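Local coordinates for protein branched-chain-amino-acid aminotransferase (Deinococcus radiodurans, PDB 3UZO) that probably catalyses the reversible, pyridoxal-phosphate-dependent transfer of an amino group between leucine, isoleucine or valine and 2-oxoglutarate, at residues Q117-V125 with F163-P171. Numbering follows the deposited sequence.
Sequences QFIDACLQV and FIFSVFCVP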
# COMPACT_ATOMS: atom_id res chain seq x y z
N GLN A 117 9.19 5.15 -24.17
CA GLN A 117 9.12 3.74 -23.86
C GLN A 117 7.74 3.30 -23.39
O GLN A 117 7.31 2.18 -23.66
CB GLN A 117 10.18 3.38 -22.82
CG GLN A 117 10.22 1.88 -22.45
CD GLN A 117 11.50 1.49 -21.71
OE1 GLN A 117 12.20 2.35 -21.16
NE2 GLN A 117 11.80 0.19 -21.69
N PHE A 118 7.05 4.19 -22.68
CA PHE A 118 5.73 3.86 -22.16
C PHE A 118 4.74 3.67 -23.29
O PHE A 118 4.04 2.64 -23.38
CB PHE A 118 5.24 4.98 -21.22
CG PHE A 118 3.90 4.69 -20.57
CD1 PHE A 118 3.84 4.22 -19.26
CD2 PHE A 118 2.71 4.92 -21.25
CE1 PHE A 118 2.60 3.98 -18.64
CE2 PHE A 118 1.47 4.68 -20.64
CZ PHE A 118 1.42 4.21 -19.33
N ILE A 119 4.66 4.66 -24.17
CA ILE A 119 3.74 4.61 -25.28
C ILE A 119 4.14 3.51 -26.26
O ILE A 119 3.28 2.82 -26.81
CB ILE A 119 3.69 5.97 -26.01
CG1 ILE A 119 3.27 7.07 -25.03
CG2 ILE A 119 2.70 5.90 -27.17
CD1 ILE A 119 3.15 8.46 -25.66
N ASP A 120 5.44 3.34 -26.48
CA ASP A 120 5.88 2.30 -27.39
C ASP A 120 5.48 0.93 -26.85
O ASP A 120 5.12 0.03 -27.62
CB ASP A 120 7.40 2.35 -27.59
CG ASP A 120 7.89 1.24 -28.50
OD1 ASP A 120 8.39 0.22 -27.98
OD2 ASP A 120 7.75 1.37 -29.73
N ALA A 121 5.52 0.77 -25.53
CA ALA A 121 5.14 -0.51 -24.93
C ALA A 121 3.65 -0.80 -25.15
O ALA A 121 3.27 -1.91 -25.52
CB ALA A 121 5.46 -0.50 -23.43
N CYS A 122 2.79 0.20 -24.94
CA CYS A 122 1.37 -0.04 -25.16
C CYS A 122 1.09 -0.29 -26.65
O CYS A 122 0.29 -1.16 -26.99
CB CYS A 122 0.53 1.13 -24.63
SG CYS A 122 0.99 2.74 -25.24
N LEU A 123 1.76 0.44 -27.55
CA LEU A 123 1.55 0.22 -28.98
C LEU A 123 1.92 -1.22 -29.34
O LEU A 123 1.17 -1.91 -30.03
CB LEU A 123 2.39 1.19 -29.82
CG LEU A 123 1.97 2.67 -29.72
CD1 LEU A 123 2.97 3.54 -30.46
CD2 LEU A 123 0.56 2.83 -30.29
N GLN A 124 3.08 -1.67 -28.87
CA GLN A 124 3.52 -3.04 -29.13
C GLN A 124 2.48 -4.05 -28.65
O GLN A 124 2.16 -5.00 -29.36
CB GLN A 124 4.85 -3.35 -28.43
CG GLN A 124 6.08 -2.73 -29.07
CD GLN A 124 7.36 -3.35 -28.54
OE1 GLN A 124 7.54 -4.57 -28.58
NE2 GLN A 124 8.27 -2.51 -28.05
N VAL A 125 1.96 -3.84 -27.44
CA VAL A 125 0.97 -4.75 -26.89
C VAL A 125 -0.33 -4.70 -27.69
O VAL A 125 -0.90 -5.74 -28.00
CB VAL A 125 0.68 -4.44 -25.39
CG1 VAL A 125 -0.48 -5.30 -24.85
CG2 VAL A 125 1.94 -4.71 -24.58
N PHE A 163 13.91 -3.29 -10.77
CA PHE A 163 12.50 -3.09 -11.03
C PHE A 163 12.07 -3.74 -12.34
O PHE A 163 12.89 -4.01 -13.22
CB PHE A 163 12.16 -1.59 -11.11
CG PHE A 163 12.60 -0.81 -9.91
CD1 PHE A 163 13.93 -0.41 -9.76
CD2 PHE A 163 11.69 -0.50 -8.90
CE1 PHE A 163 14.34 0.28 -8.63
CE2 PHE A 163 12.09 0.20 -7.77
CZ PHE A 163 13.42 0.59 -7.63
N ILE A 164 10.77 -3.99 -12.44
CA ILE A 164 10.20 -4.55 -13.64
C ILE A 164 9.09 -3.60 -14.10
O ILE A 164 8.35 -3.03 -13.29
CB ILE A 164 9.60 -5.95 -13.40
CG1 ILE A 164 10.71 -7.00 -13.35
CG2 ILE A 164 8.57 -6.26 -14.48
CD1 ILE A 164 10.21 -8.42 -13.12
N PHE A 165 9.01 -3.40 -15.41
CA PHE A 165 7.97 -2.58 -16.01
C PHE A 165 7.30 -3.52 -16.99
O PHE A 165 7.98 -4.12 -17.83
CB PHE A 165 8.53 -1.39 -16.78
CG PHE A 165 7.53 -0.74 -17.72
CD1 PHE A 165 6.28 -0.36 -17.25
CD2 PHE A 165 7.86 -0.49 -19.05
CE1 PHE A 165 5.36 0.27 -18.10
CE2 PHE A 165 6.95 0.14 -19.91
CZ PHE A 165 5.70 0.52 -19.43
N SER A 166 5.99 -3.65 -16.89
CA SER A 166 5.28 -4.56 -17.78
C SER A 166 3.95 -3.98 -18.21
O SER A 166 3.37 -3.14 -17.52
CB SER A 166 5.06 -5.91 -17.07
OG SER A 166 4.39 -6.84 -17.89
N VAL A 167 3.48 -4.41 -19.38
CA VAL A 167 2.19 -3.97 -19.88
C VAL A 167 1.46 -5.16 -20.50
O VAL A 167 1.98 -5.79 -21.43
CB VAL A 167 2.30 -2.87 -21.00
CG1 VAL A 167 0.88 -2.38 -21.36
CG2 VAL A 167 3.13 -1.70 -20.52
N PHE A 168 0.29 -5.49 -19.96
CA PHE A 168 -0.51 -6.56 -20.54
C PHE A 168 -1.87 -5.95 -20.85
O PHE A 168 -2.19 -4.86 -20.35
CB PHE A 168 -0.63 -7.78 -19.60
CG PHE A 168 -1.39 -7.54 -18.32
CD1 PHE A 168 -2.79 -7.63 -18.30
CD2 PHE A 168 -0.72 -7.29 -17.13
CE1 PHE A 168 -3.50 -7.48 -17.10
CE2 PHE A 168 -1.42 -7.13 -15.92
CZ PHE A 168 -2.82 -7.23 -15.91
N CYS A 169 -2.64 -6.60 -21.70
CA CYS A 169 -3.94 -6.07 -22.07
C CYS A 169 -5.03 -7.11 -21.86
O CYS A 169 -4.76 -8.30 -21.81
CB CYS A 169 -3.93 -5.59 -23.53
SG CYS A 169 -3.69 -6.90 -24.76
N VAL A 170 -6.26 -6.63 -21.75
CA VAL A 170 -7.43 -7.48 -21.52
C VAL A 170 -8.64 -6.84 -22.19
O VAL A 170 -8.96 -5.68 -21.93
CB VAL A 170 -7.74 -7.60 -20.00
CG1 VAL A 170 -8.96 -8.52 -19.78
CG2 VAL A 170 -6.53 -8.12 -19.25
N PRO A 171 -9.33 -7.58 -23.07
CA PRO A 171 -10.51 -6.99 -23.71
C PRO A 171 -11.55 -6.83 -22.61
O PRO A 171 -11.72 -7.73 -21.78
CB PRO A 171 -10.91 -8.06 -24.73
CG PRO A 171 -10.48 -9.34 -24.05
CD PRO A 171 -9.12 -8.98 -23.50
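Val125 of helix segment 117-125 meets Val167 and Cys169 of strand segment 163-171, a compact example of a helix seated on every second residue of a strand. Its CB points at the strand and splits into two branches. With CG1 anti to the backbone N (chi1 174°), that methyl goes to Cys169, 3.6 Å from CG1 to SG, and touches CB of the same cysteine. CG2 lies over the preceding part of the strand, 3.3 Å from the backbone O of Val167 and also against its CB. One turn earlier, the methyl of Ala121 fits between Val167 and Phe165, its CB 3.9 Å from both Val167 CG2 and Phe165 CE2. The side chains of Phe165 and Phe118 cross at about a right angle, with Phe118 CD1 4.1 Å from Phe165 CZ. No hydrogen bond joins the segments; the contact is mainly apolar and almost wholly buried. Within the class-IV aminotransferase region, the helix segment runs at 36° to the strand segment, and strand 162-172 pairs in an antiparallel sheet with strands 39-45 and 141-151. Tyr40 of strand 39-45 also packs on Ala121 and Val125, while Phe118 and Phe165 both touch Met101 of helix 94-107.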